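Local coordinates for protein fimbrial subunit CupB6 (PDB 5CYL) that probably acts as the adhesive tip subunit of a chaperone-usher pilus, helping Pseudomonas aeruginosa attach to surfaces and form biofilm, at residues Leu8-Asp13 and Leu154-Arg159; Pro230-Thr235 and Tyr320-Ala325; Ala252-Ala257 and Tyr303-Val308. All blocks are in the same frame, centred on the assembly; numbering follows the deposited sequence.

Contact 1: Leu8-Asp13 and Leu154-Arg159; sequences LNCSFD and LWAVDR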
ATOM      1  N   LEU A   8      34.378  -9.616 -26.705  1.00 67.10           N
ATOM      2  CA  LEU A   8      34.815 -10.757 -25.910  1.00 64.52           C
ATOM      3  C   LEU A   8      34.617 -10.474 -24.426  1.00 65.39           C
ATOM      4  O   LEU A   8      34.678  -9.325 -24.000  1.00 65.26           O
ATOM      5  CB  LEU A   8      36.301 -11.032 -26.154  1.00 68.71           C
ATOM      6  CG  LEU A   8      36.799 -11.601 -27.485  1.00 65.87           C
ATOM      7  CD1 LEU A   8      37.223 -13.049 -27.312  1.00 65.49           C
ATOM      8  CD2 LEU A   8      35.753 -11.474 -28.578  1.00 67.39           C
ATOM      9  N   ASN A   9      34.401 -11.527 -23.642  1.00 67.80           N
ATOM     10  CA  ASN A   9      34.370 -11.410 -22.182  1.00 69.70           C
ATOM     11  C   ASN A   9      33.404 -10.364 -21.629  1.00 69.87           C
ATOM     12  O   ASN A   9      33.778  -9.550 -20.788  1.00 64.25           O
ATOM     13  CB  ASN A   9      35.775 -11.163 -21.637  1.00 74.69           C
ATOM     14  CG  ASN A   9      36.791 -12.135 -22.191  1.00 81.24           C
ATOM     15  OD1 ASN A   9      37.914 -11.754 -22.516  1.00 97.18           O
ATOM     16  ND2 ASN A   9      36.403 -13.398 -22.306  1.00 79.92           N
ATOM     17  N   CYS A  10      32.172 -10.376 -22.121  1.00 68.98           N
ATOM     18  CA  CYS A  10      31.185  -9.383 -21.727  1.00 69.95           C
ATOM     19  C   CYS A  10      30.881  -9.420 -20.261  1.00 67.98           C
ATOM     20  O   CYS A  10      30.918 -10.478 -19.651  1.00 71.42           O
ATOM     21  CB  CYS A  10      29.903  -9.598 -22.479  1.00 71.34           C
ATOM     22  SG  CYS A  10      29.997  -8.884 -24.134  1.00 89.07           S
ATOM     23  N   SER A  11      30.619  -8.264 -19.679  1.00 65.69           N
ATOM     24  CA  SER A  11      30.143  -8.204 -18.312  1.00 63.68           C
ATOM     25  C   SER A  11      29.248  -6.975 -18.144  1.00 66.61           C
ATOM     26  O   SER A  11      29.429  -5.931 -18.818  1.00 72.87           O
ATOM     27  CB  SER A  11      31.306  -8.167 -17.322  1.00 62.99           C
ATOM     28  OG  SER A  11      31.739  -6.845 -17.123  1.00 67.53           O
ATOM     29  N   PHE A  12      28.296  -7.072 -17.234  1.00 58.28           N
ATOM     30  CA  PHE A  12      27.362  -5.976 -17.001  1.00 51.44           C
ATOM     31  C   PHE A  12      27.680  -5.381 -15.658  1.00 55.11           C
ATOM     32  O   PHE A  12      27.864  -6.142 -14.716  1.00 65.83           O
ATOM     33  CB  PHE A  12      25.962  -6.522 -16.977  1.00 46.24           C
ATOM     34  CG  PHE A  12      25.332  -6.672 -18.320  1.00 43.14           C
ATOM     35  CD1 PHE A  12      24.815  -5.561 -18.976  1.00 42.92           C
ATOM     36  CD2 PHE A  12      25.132  -7.936 -18.875  1.00 42.94           C
ATOM     37  CE1 PHE A  12      24.181  -5.702 -20.215  1.00 44.77           C
ATOM     38  CE2 PHE A  12      24.493  -8.094 -20.098  1.00 45.26           C
ATOM     39  CZ  PHE A  12      24.011  -6.972 -20.773  1.00 46.85           C
ATOM     40  N   ASP A  13      27.766  -4.058 -15.537  1.00 57.38           N
ATOM     41  CA  ASP A  13      28.080  -3.453 -14.231  1.00 63.32           C
ATOM     42  C   ASP A  13      27.239  -2.243 -13.921  1.00 64.19           C
ATOM     43  O   ASP A  13      26.854  -1.512 -14.816  1.00 64.58           O
ATOM     44  CB  ASP A  13      29.559  -3.089 -14.143  1.00 73.31           C
ATOM     45  CG  ASP A  13      30.479  -4.322 -14.154  1.00 86.15           C
ATOM     46  OD1 ASP A  13      30.461  -5.131 -13.208  1.00 89.67           O
ATOM     47  OD2 ASP A  13      31.259  -4.464 -15.112  1.00 94.29           O
ATOM     48  N   LEU A 154      19.444 -10.951 -18.995  1.00 47.16           N
ATOM     49  CA  LEU A 154      19.978  -9.998 -19.956  1.00 48.83           C
ATOM     50  C   LEU A 154      21.072 -10.682 -20.749  1.00 50.26           C
ATOM     51  O   LEU A 154      21.991 -11.264 -20.188  1.00 54.38           O
ATOM     52  CB  LEU A 154      20.530  -8.773 -19.226  1.00 46.80           C
ATOM     53  CG  LEU A 154      19.543  -8.095 -18.274  1.00 46.79           C
ATOM     54  CD1 LEU A 154      20.140  -6.843 -17.646  1.00 42.48           C
ATOM     55  CD2 LEU A 154      18.252  -7.734 -19.003  1.00 45.42           C
ATOM     56  N   TRP A 155      20.992 -10.600 -22.059  1.00 49.79           N
ATOM     57  CA  TRP A 155      22.015 -11.204 -22.916  1.00 47.61           C
ATOM     58  C   TRP A 155      22.801 -10.164 -23.697  1.00 43.97           C
ATOM     59  O   TRP A 155      22.224  -9.448 -24.519  1.00 46.17           O
ATOM     60  CB  TRP A 155      21.357 -12.137 -23.903  1.00 50.26           C
ATOM     61  CG  TRP A 155      20.545 -13.219 -23.261  1.00 55.54           C
ATOM     62  CD1 TRP A 155      19.353 -13.079 -22.632  1.00 59.31           C
ATOM     63  CD2 TRP A 155      20.865 -14.612 -23.209  1.00 59.03           C
ATOM     64  NE1 TRP A 155      18.895 -14.294 -22.203  1.00 65.88           N
ATOM     65  CE2 TRP A 155      19.809 -15.256 -22.540  1.00 63.98           C
ATOM     66  CE3 TRP A 155      21.944 -15.379 -23.667  1.00 58.54           C
ATOM     67  CZ2 TRP A 155      19.790 -16.634 -22.314  1.00 67.06           C
ATOM     68  CZ3 TRP A 155      21.930 -16.751 -23.452  1.00 61.49           C
ATOM     69  CH2 TRP A 155      20.861 -17.369 -22.773  1.00 64.21           C
ATOM     70  N   ALA A 156      24.105 -10.077 -23.487  1.00 42.46           N
ATOM     71  CA  ALA A 156      24.975  -9.370 -24.469  1.00 44.29           C
ATOM     72  C   ALA A 156      25.603 -10.372 -25.414  1.00 41.41           C
ATOM     73  O   ALA A 156      26.386 -11.193 -24.984  1.00 46.33           O
ATOM     74  CB  ALA A 156      26.059  -8.582 -23.778  1.00 45.07           C
ATOM     75  N   VAL A 157      25.257 -10.322 -26.686  1.00 41.01           N
ATOM     76  CA  VAL A 157      25.705 -11.342 -27.655  1.00 43.61           C
ATOM     77  C   VAL A 157      26.374 -10.723 -28.887  1.00 50.90           C
ATOM     78  O   VAL A 157      25.784  -9.850 -29.558  1.00 52.66           O
ATOM     79  CB  VAL A 157      24.538 -12.248 -28.102  1.00 40.78           C
ATOM     80  CG1 VAL A 157      24.992 -13.302 -29.111  1.00 37.78           C
ATOM     81  CG2 VAL A 157      23.900 -12.927 -26.908  1.00 40.54           C
ATOM     82  N   ASP A 158      27.605 -11.162 -29.161  1.00 54.08           N
ATOM     83  CA  ASP A 158      28.336 -10.685 -30.335  1.00 54.21           C
ATOM     84  C   ASP A 158      27.789 -11.375 -31.578  1.00 52.62           C
ATOM     85  O   ASP A 158      27.622 -12.600 -31.585  1.00 52.55           O
ATOM     86  CB  ASP A 158      29.842 -10.912 -30.168  1.00 57.14           C
ATOM     87  CG  ASP A 158      30.641 -10.550 -31.431  1.00 61.18           C
ATOM     88  OD1 ASP A 158      30.629 -11.329 -32.413  1.00 62.25           O
ATOM     89  OD2 ASP A 158      31.289  -9.482 -31.449  1.00 59.95           O
ATOM     90  N   ARG A 159      27.533 -10.584 -32.619  1.00 50.33           N
ATOM     91  CA  ARG A 159      27.034 -11.103 -33.912  1.00 56.26           C
ATOM     92  C   ARG A 159      27.542 -10.292 -35.114  1.00 58.77           C
ATOM     93  O   ARG A 159      27.939  -9.139 -34.957  1.00 57.94           O
ATOM     94  CB  ARG A 159      25.502 -11.110 -33.896  1.00 57.86           C
ATOM     95  CG  ARG A 159      24.905 -12.013 -32.821  1.00 57.68           C
ATOM     96  CD  ARG A 159      24.534 -13.370 -33.372  1.00 56.12           C
ATOM     97  NE  ARG A 159      23.367 -13.109 -34.213  1.00 60.37           N
ATOM     98  CZ  ARG A 159      22.742 -14.005 -34.942  1.00 66.86           C
ATOM     99  NH1 ARG A 159      23.184 -15.250 -34.955  1.00 77.04           N
ATOM    100  NH2 ARG A 159      21.672 -13.666 -35.641  1.00 70.24           N
TER
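Phe12 brings the CE2 corner of its ring to 3.9 Å from the backbone N of Ala156, but no hydrogen bond crosses between Leu8-Asp13 and Leu154-Arg159. A polar link just beyond the segments is made by Asp158 OD2, which accepts from the backbone N of Ala7. Within the contact, Phe12 does most of the work. Its CG lies beside the backbone N (chi1 -84°), which sends the ring across the gap, and the edge of that ring runs along the opposing chain. CZ of Phe12 meets CB of Ala156 at 4.0 Å, while CE2 of Phe12 lies 4.1 Å from CB of Leu154. The peptide between Trp155 and Ala156 sits at the ring edge, near its plane. Further along, SG of Cys10 touches the same methyl, 4.0 Å from CB of Ala156, so this small side chain is flanked by sulfur and ring. Cys10 is covalently held through its disulfide to Cys182, and the Phe12 ring also meets Tyr186, their planes about 15° apart. The axes of strands 10-13 and 154-159 pass 8.1 Å apart at 145°, a separation suited to side chains meeting between two sheets. With backbone pairing going to other strands, the two segments are joined by apolar packing, and the disulfide of Cys10 itself fixes the sulfur that touches Ala156.

Contact 2: Pro230-Thr235 and Tyr320-Ala325; sequences PRVNDT and YIRIGA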
ATOM      1  N   PRO A 230     -40.810   7.842  31.500  1.00 39.36           N
ATOM      2  CA  PRO A 230     -41.837   7.096  32.215  1.00 40.40           C
ATOM      3  C   PRO A 230     -41.561   5.628  32.195  1.00 42.09           C
ATOM      4  O   PRO A 230     -41.783   4.988  33.188  1.00 43.21           O
ATOM      5  CB  PRO A 230     -43.125   7.394  31.444  1.00 41.24           C
ATOM      6  CG  PRO A 230     -42.687   7.916  30.118  1.00 44.85           C
ATOM      7  CD  PRO A 230     -41.382   8.636  30.402  1.00 42.17           C
ATOM      8  N   ARG A 231     -41.042   5.094  31.099  1.00 45.11           N
ATOM      9  CA  ARG A 231     -40.840   3.643  30.984  1.00 45.41           C
ATOM     10  C   ARG A 231     -39.371   3.309  30.867  1.00 44.26           C
ATOM     11  O   ARG A 231     -38.616   4.136  30.375  1.00 49.29           O
ATOM     12  CB  ARG A 231     -41.584   3.096  29.780  1.00 50.16           C
ATOM     13  CG  ARG A 231     -43.047   3.443  29.724  1.00 62.26           C
ATOM     14  CD  ARG A 231     -43.811   2.612  28.670  1.00 77.15           C
ATOM     15  NE  ARG A 231     -45.226   2.311  29.059  1.00 90.83           N
ATOM     16  CZ  ARG A 231     -46.181   1.795  28.259  1.00 89.20           C
ATOM     17  NH1 ARG A 231     -45.925   1.499  26.987  1.00 85.35           N
ATOM     18  NH2 ARG A 231     -47.412   1.578  28.735  1.00 84.97           N
ATOM     19  N   VAL A 232     -38.951   2.130  31.283  1.00 41.87           N
ATOM     20  CA  VAL A 232     -37.571   1.734  31.092  1.00 43.43           C
ATOM     21  C   VAL A 232     -37.305   1.736  29.593  1.00 46.50           C
ATOM     22  O   VAL A 232     -38.225   1.503  28.823  1.00 51.76           O
ATOM     23  CB  VAL A 232     -37.306   0.344  31.692  1.00 40.25           C
ATOM     24  CG1 VAL A 232     -35.997  -0.225  31.201  1.00 37.99           C
ATOM     25  CG2 VAL A 232     -37.295   0.411  33.198  1.00 43.03           C
ATOM     26  N   ASN A 233     -36.065   2.015  29.192  1.00 42.97           N
ATOM     27  CA  ASN A 233     -35.653   2.021  27.792  1.00 41.13           C
ATOM     28  C   ASN A 233     -35.953   3.316  27.083  1.00 42.37           C
ATOM     29  O   ASN A 233     -35.805   3.415  25.883  1.00 46.30           O
ATOM     30  CB  ASN A 233     -36.312   0.889  27.019  1.00 42.25           C
ATOM     31  CG  ASN A 233     -35.675  -0.445  27.264  1.00 42.65           C
ATOM     32  OD1 ASN A 233     -34.603  -0.551  27.821  1.00 41.83           O
ATOM     33  ND2 ASN A 233     -36.354  -1.477  26.843  1.00 41.22           N
ATOM     34  N   ASP A 234     -36.394   4.302  27.839  1.00 41.65           N
ATOM     35  CA  ASP A 234     -36.747   5.600  27.304  1.00 39.29           C
ATOM     36  C   ASP A 234     -35.510   6.448  27.291  1.00 38.27           C
ATOM     37  O   ASP A 234     -34.624   6.253  28.084  1.00 39.05           O
ATOM     38  CB  ASP A 234     -37.822   6.245  28.173  1.00 45.18           C
ATOM     39  CG  ASP A 234     -39.200   5.802  27.804  1.00 51.23           C
ATOM     40  OD1 ASP A 234     -39.328   4.859  27.011  1.00 63.48           O
ATOM     41  OD2 ASP A 234     -40.163   6.391  28.303  1.00 51.15           O
ATOM     42  N   THR A 235     -35.436   7.384  26.373  1.00 33.82           N
ATOM     43  CA  THR A 235     -34.194   8.107  26.223  1.00 30.09           C
ATOM     44  C   THR A 235     -34.389   9.592  26.074  1.00 30.40           C
ATOM     45  O   THR A 235     -35.455  10.033  25.668  1.00 28.65           O
ATOM     46  CB  THR A 235     -33.418   7.631  25.004  1.00 30.41           C
ATOM     47  OG1 THR A 235     -34.252   7.733  23.845  1.00 28.17           O
ATOM     48  CG2 THR A 235     -32.903   6.180  25.151  1.00 30.58           C
ATOM     49  N   TYR A 320     -29.242  10.000  27.107  1.00 29.38           N
ATOM     50  CA  TYR A 320     -29.493   9.250  28.340  1.00 29.65           C
ATOM     51  C   TYR A 320     -30.512   8.133  28.092  1.00 30.72           C
ATOM     52  O   TYR A 320     -31.466   8.300  27.326  1.00 30.75           O
ATOM     53  CB  TYR A 320     -30.013  10.198  29.404  1.00 29.79           C
ATOM     54  CG  TYR A 320     -28.918  11.043  29.979  1.00 29.95           C
ATOM     55  CD1 TYR A 320     -27.844  10.444  30.652  1.00 29.93           C
ATOM     56  CD2 TYR A 320     -28.938  12.418  29.864  1.00 28.63           C
ATOM     57  CE1 TYR A 320     -26.819  11.197  31.192  1.00 31.55           C
ATOM     58  CE2 TYR A 320     -27.907  13.196  30.382  1.00 30.31           C
ATOM     59  CZ  TYR A 320     -26.853  12.589  31.039  1.00 32.78           C
ATOM     60  OH  TYR A 320     -25.837  13.349  31.616  1.00 36.13           O
ATOM     61  N   ILE A 321     -30.314   6.999  28.738  1.00 29.91           N
ATOM     62  CA  ILE A 321     -31.303   5.921  28.667  1.00 29.03           C
ATOM     63  C   ILE A 321     -31.685   5.507  30.066  1.00 30.47           C
ATOM     64  O   ILE A 321     -30.829   5.475  30.963  1.00 31.72           O
ATOM     65  CB  ILE A 321     -30.775   4.711  27.885  1.00 27.15           C
ATOM     66  CG1 ILE A 321     -31.926   3.779  27.501  1.00 26.20           C
ATOM     67  CG2 ILE A 321     -29.680   4.009  28.676  1.00 25.42           C
ATOM     68  CD1 ILE A 321     -31.520   2.570  26.690  1.00 25.81           C
ATOM     69  N   ARG A 322     -32.946   5.190  30.277  1.00 31.50           N
ATOM     70  CA  ARG A 322     -33.351   4.731  31.595  1.00 33.65           C
ATOM     71  C   ARG A 322     -33.209   3.226  31.775  1.00 34.46           C
ATOM     72  O   ARG A 322     -33.867   2.440  31.088  1.00 34.80           O
ATOM     73  CB  ARG A 322     -34.776   5.135  31.838  1.00 35.53           C
ATOM     74  CG  ARG A 322     -35.306   4.659  33.171  1.00 35.70           C
ATOM     75  CD  ARG A 322     -36.811   4.618  33.154  1.00 34.48           C
ATOM     76  NE  ARG A 322     -37.329   3.814  34.234  1.00 33.58           N
ATOM     77  CZ  ARG A 322     -38.588   3.849  34.637  1.00 35.08           C
ATOM     78  NH1 ARG A 322     -39.473   4.644  34.029  1.00 34.23           N
ATOM     79  NH2 ARG A 322     -38.965   3.072  35.639  1.00 34.24           N
ATOM     80  N   ILE A 323     -32.380   2.814  32.714  1.00 35.39           N
ATOM     81  CA  ILE A 323     -32.251   1.373  32.933  1.00 37.30           C
ATOM     82  C   ILE A 323     -32.922   0.851  34.205  1.00 40.60           C
ATOM     83  O   ILE A 323     -33.242  -0.324  34.221  1.00 46.81           O
ATOM     84  CB  ILE A 323     -30.807   0.873  32.857  1.00 33.45           C
ATOM     85  CG1 ILE A 323     -30.070   1.466  34.055  1.00 34.09           C
ATOM     86  CG2 ILE A 323     -30.232   1.196  31.476  1.00 31.86           C
ATOM     87  CD1 ILE A 323     -28.561   1.418  34.044  1.00 37.10           C
ATOM     88  N   GLY A 324     -33.166   1.686  35.221  1.00 38.74           N
ATOM     89  CA  GLY A 324     -33.767   1.194  36.472  1.00 39.63           C
ATOM     90  C   GLY A 324     -35.279   0.958  36.491  1.00 45.29           C
ATOM     91  O   GLY A 324     -36.060   1.591  35.791  1.00 44.98           O
ATOM     92  N   ALA A 325     -35.724   0.056  37.346  1.00 51.42           N
ATOM     93  CA  ALA A 325     -37.175  -0.039  37.620  1.00 54.36           C
ATOM     94  C   ALA A 325     -37.627   1.080  38.583  1.00 55.67           C
ATOM     95  O   ALA A 325     -36.792   1.858  39.087  1.00 50.43           O
ATOM     96  CB  ALA A 325     -37.486  -1.413  38.192  1.00 56.57           C
TER
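Arg322 and Val232 form the centre of this contact, their side chains crossing at about a right angle. CG2 of Val232 lies 3.6 Å from NE of Arg322, and the backbone N of Val232 stands over one face of the guanidinium. Pro230 O meets the edge of that group; its bond to NH1 is too short to be trusted, and NH1 also donates to Phe229 O. From within the same segment, NE and NH2 of Arg322 both donate to Gly324 O, and this side-on grip fixes the rotation of the guanidinium. CG anti to the backbone N (chi1 178°) and an extended chain carry the group out to these carbonyls. The backbones are joined by Asn233 N to Arg322 O, 2.9 Å and nearly straight at 171°, and by Arg322 N to Asp234 O at 3.0 Å. CG2 of Thr235 packs on CG1 of Ile321 where the two residues form a single bridge. Behind this, Arg231 N donates to Asp234 OD2, met from above the carboxylate plane. Arg231-Asp234 is a type II beta turn, with Asn233 at its positive-phi third position, laid against the end of strand 311-322 in the Ig-like beta-sandwich expected of the fimbrial family.

Contact 3: Ala252-Ala257 and Tyr303-Val308; sequences AKPEIA and YPMRRV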
ATOM      1  N   ALA A 252      -5.741   4.640   3.399  1.00 45.01           N
ATOM      2  CA  ALA A 252      -5.994   4.416   4.839  1.00 43.74           C
ATOM      3  C   ALA A 252      -7.471   4.021   5.044  1.00 42.22           C
ATOM      4  O   ALA A 252      -8.380   4.611   4.426  1.00 45.49           O
ATOM      5  CB  ALA A 252      -5.620   5.647   5.664  1.00 40.69           C
ATOM      6  N   LYS A 253      -7.696   3.030   5.896  1.00 39.53           N
ATOM      7  CA  LYS A 253      -9.033   2.588   6.222  1.00 41.48           C
ATOM      8  C   LYS A 253      -9.044   2.361   7.703  1.00 40.02           C
ATOM      9  O   LYS A 253      -8.985   1.188   8.100  1.00 44.63           O
ATOM     10  CB  LYS A 253      -9.391   1.301   5.466  1.00 45.78           C
ATOM     11  CG  LYS A 253      -9.654   1.532   3.974  1.00 57.98           C
ATOM     12  CD  LYS A 253     -10.764   0.617   3.454  1.00 71.81           C
ATOM     13  CE  LYS A 253     -10.432  -0.839   3.788  1.00 82.29           C
ATOM     14  NZ  LYS A 253     -11.431  -1.829   3.286  1.00 84.07           N
ATOM     15  N   PRO A 254      -9.120   3.452   8.536  1.00 38.09           N
ATOM     16  CA  PRO A 254      -8.971   3.160   9.954  1.00 38.16           C
ATOM     17  C   PRO A 254     -10.230   2.693  10.648  1.00 41.84           C
ATOM     18  O   PRO A 254     -11.333   2.808  10.123  1.00 48.20           O
ATOM     19  CB  PRO A 254      -8.566   4.508  10.575  1.00 35.49           C
ATOM     20  CG  PRO A 254      -8.724   5.522   9.502  1.00 35.58           C
ATOM     21  CD  PRO A 254      -9.460   4.880   8.382  1.00 35.61           C
ATOM     22  N   GLU A 255     -10.032   2.128  11.832  1.00 42.80           N
ATOM     23  CA  GLU A 255     -11.140   1.629  12.645  1.00 40.53           C
ATOM     24  C   GLU A 255     -11.035   2.192  14.041  1.00 38.91           C
ATOM     25  O   GLU A 255      -9.960   2.584  14.478  1.00 40.45           O
ATOM     26  CB  GLU A 255     -11.121   0.115  12.671  1.00 44.46           C
ATOM     27  CG  GLU A 255     -11.629  -0.522  11.388  1.00 50.93           C
ATOM     28  CD  GLU A 255     -11.626  -2.029  11.425  1.00 54.63           C
ATOM     29  OE1 GLU A 255     -10.640  -2.661  11.874  1.00 54.88           O
ATOM     30  OE2 GLU A 255     -12.643  -2.591  10.981  1.00 64.39           O
ATOM     31  N   ILE A 256     -12.176   2.298  14.700  1.00 37.35           N
ATOM     32  CA  ILE A 256     -12.209   2.868  16.048  1.00 36.45           C
ATOM     33  C   ILE A 256     -12.915   1.939  17.035  1.00 35.48           C
ATOM     34  O   ILE A 256     -13.946   1.345  16.687  1.00 37.16           O
ATOM     35  CB  ILE A 256     -12.870   4.263  16.032  1.00 35.28           C
ATOM     36  CG1 ILE A 256     -12.736   4.941  17.407  1.00 32.23           C
ATOM     37  CG2 ILE A 256     -14.327   4.168  15.599  1.00 32.39           C
ATOM     38  CD1 ILE A 256     -13.133   6.405  17.414  1.00 30.72           C
ATOM     39  N   ALA A 257     -12.366   1.826  18.240  1.00 31.52           N
ATOM     40  CA  ALA A 257     -12.954   0.973  19.262  1.00 30.80           C
ATOM     41  C   ALA A 257     -13.160   1.751  20.538  1.00 33.42           C
ATOM     42  O   ALA A 257     -12.355   2.619  20.841  1.00 34.72           O
ATOM     43  CB  ALA A 257     -12.035  -0.174  19.536  1.00 27.79           C
ATOM     44  N   TYR A 303     -14.821  -0.547  14.957  1.00 33.75           N
ATOM     45  CA  TYR A 303     -15.786  -0.086  13.986  1.00 31.97           C
ATOM     46  C   TYR A 303     -15.100   0.579  12.776  1.00 31.78           C
ATOM     47  O   TYR A 303     -14.171   1.404  12.948  1.00 34.26           O
ATOM     48  CB  TYR A 303     -16.782   0.866  14.668  1.00 30.79           C
ATOM     49  CG  TYR A 303     -17.717   0.191  15.628  1.00 30.00           C
ATOM     50  CD1 TYR A 303     -18.872  -0.431  15.149  1.00 28.52           C
ATOM     51  CD2 TYR A 303     -17.470   0.199  17.012  1.00 29.79           C
ATOM     52  CE1 TYR A 303     -19.743  -1.050  16.009  1.00 28.36           C
ATOM     53  CE2 TYR A 303     -18.350  -0.440  17.898  1.00 29.21           C
ATOM     54  CZ  TYR A 303     -19.467  -1.081  17.381  1.00 30.16           C
ATOM     55  OH  TYR A 303     -20.382  -1.683  18.216  1.00 30.31           O
ATOM     56  N   PRO A 304     -15.579   0.262  11.561  1.00 29.21           N
ATOM     57  CA  PRO A 304     -14.961   0.955  10.451  1.00 29.54           C
ATOM     58  C   PRO A 304     -15.410   2.419  10.344  1.00 31.14           C
ATOM     59  O   PRO A 304     -16.536   2.770  10.717  1.00 32.26           O
ATOM     60  CB  PRO A 304     -15.460   0.156   9.231  1.00 29.71           C
ATOM     61  CG  PRO A 304     -16.785  -0.352   9.644  1.00 28.77           C
ATOM     62  CD  PRO A 304     -16.555  -0.740  11.087  1.00 28.65           C
ATOM     63  N   MET A 305     -14.523   3.260   9.824  1.00 31.79           N
ATOM     64  CA  MET A 305     -14.810   4.678   9.675  1.00 30.74           C
ATOM     65  C   MET A 305     -15.063   5.049   8.229  1.00 30.42           C
ATOM     66  O   MET A 305     -14.524   4.437   7.326  1.00 31.50           O
ATOM     67  CB  MET A 305     -13.674   5.516  10.250  1.00 29.76           C
ATOM     68  CG  MET A 305     -13.469   5.295  11.710  1.00 31.14           C
ATOM     69  SD  MET A 305     -12.016   6.094  12.360  1.00 36.88           S
ATOM     70  CE  MET A 305     -12.489   7.831  12.295  1.00 31.21           C
ATOM     71  N   ARG A 306     -15.871   6.087   8.049  1.00 29.81           N
ATOM     72  CA  ARG A 306     -16.171   6.588   6.733  1.00 31.80           C
ATOM     73  C   ARG A 306     -14.975   7.423   6.202  1.00 38.45           C
ATOM     74  O   ARG A 306     -14.313   8.144   6.988  1.00 39.83           O
ATOM     75  CB  ARG A 306     -17.426   7.410   6.781  1.00 28.24           C
ATOM     76  CG  ARG A 306     -17.620   8.264   5.542  1.00 30.83           C
ATOM     77  CD  ARG A 306     -18.924   9.031   5.599  1.00 30.25           C
ATOM     78  NE  ARG A 306     -18.986   9.899   6.769  1.00 29.24           N
ATOM     79  CZ  ARG A 306     -20.090  10.511   7.173  1.00 28.13           C
ATOM     80  NH1 ARG A 306     -20.042  11.281   8.232  1.00 27.51           N
ATOM     81  NH2 ARG A 306     -21.248  10.329   6.550  1.00 26.73           N
ATOM     82  N   ARG A 307     -14.693   7.300   4.905  1.00 37.38           N
ATOM     83  CA  ARG A 307     -13.617   8.072   4.294  1.00 34.13           C
ATOM     84  C   ARG A 307     -14.183   9.154   3.420  1.00 34.52           C
ATOM     85  O   ARG A 307     -14.959   8.865   2.526  1.00 35.54           O
ATOM     86  CB  ARG A 307     -12.683   7.201   3.508  1.00 32.78           C
ATOM     87  CG  ARG A 307     -11.776   6.347   4.378  1.00 34.99           C
ATOM     88  CD  ARG A 307     -10.690   7.114   5.150  1.00 36.78           C
ATOM     89  NE  ARG A 307     -10.311   8.365   4.488  1.00 43.55           N
ATOM     90  CZ  ARG A 307      -9.295   8.540   3.655  1.00 46.74           C
ATOM     91  NH1 ARG A 307      -8.512   7.521   3.361  1.00 46.13           N
ATOM     92  NH2 ARG A 307      -9.032   9.734   3.111  1.00 51.35           N
ATOM     93  N   VAL A 308     -13.854  10.410   3.702  1.00 36.73           N
ATOM     94  CA  VAL A 308     -14.282  11.537   2.860  1.00 37.11           C
ATOM     95  C   VAL A 308     -13.099  12.487   2.652  1.00 40.28           C
ATOM     96  O   VAL A 308     -12.507  12.959   3.619  1.00 38.96           O
ATOM     97  CB  VAL A 308     -15.442  12.324   3.470  1.00 36.43           C
ATOM     98  CG1 VAL A 308     -16.316  12.834   2.347  1.00 36.02           C
ATOM     99  CG2 VAL A 308     -16.264  11.484   4.421  1.00 38.71           C
TER
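Strands 255-257 and 303-304 pair antiparallel, while the segments as a whole run 144° apart. Ile256 and Tyr303 are a hydrogen-bonded pair, Ile256 N giving to Tyr303 O at 2.8 Å and Tyr303 N to Ile256 O at 2.7 Å, whereas Glu255 and Pro304 form the adjoining non-hydrogen-bonded pair. The ladder is then carried one step further by Met305 N, which reaches Pro254 O at 3.2 Å even though Met305 lies in the short break between strands 303-304 and 306-308.

On the side of the sheet shared by Ile256 and Tyr303, CG2 of Ile256 sits 4.2 Å from CB of Tyr303. The same methyl branch lies 4.1 Å from CG of Met305, whose side chain crosses that of Ile256 at about a right angle. With CG beside the backbone N and chi2 extended (172°), SD of Met305 comes 4.2 Å from CB of Pro254. Glu255 takes the other side, its CG packed 3.8 Å from CA of Pro304. Tyr303 sends its hydroxyl away from these partners to the backbone N of Arg297.

Arg307 of strand 306-308 curls back, bent at chi2 and chi3, and brings its CD against CD of Pro254, the side chains crossing at about a right angle. Its NH1 donates to Ala252 O at 3.1 Å, with the oxygen in the guanidinium plane, and makes weaker bonds to Ala249 O and Ala250 O. One side chain thus gathers carbonyls of the loop preceding strand 255-260, close to the disulfide of Cys209 and Cys248.

Strand 255-260 is flanked by strand 299-308 and by strand 332-343, to which Glu255 and Ala257 bond through Thr343 and Thr341. Ile256 packs on Ile243, Leu314, Phe340 and Phe342, and strand 299-308 pairs in turn with 311-322.

Contact 1 belongs to the N-terminal part of this elongated chain, where it packs strand 6-22 of one antiparallel sheet against strand 151-160 of another. Contacts 2 and 3 come later, both inside the fimbrial-family region, with contact 3 nested in the loop that contact 2 closes. Contacts 1 and 2 lie on opposite sides of the chain's centre, their own centres 84 Å apart; contact 3 sits between, 54 Å from contact 1 and 31 Å from contact 2. Strands 299-308 and 311-322, consecutive in sequence and neighbours in one sheet, connect contacts 3 and 2. The layout fits a rod of two beta domains in series, as expected of a two-domain pilus-tip adhesin.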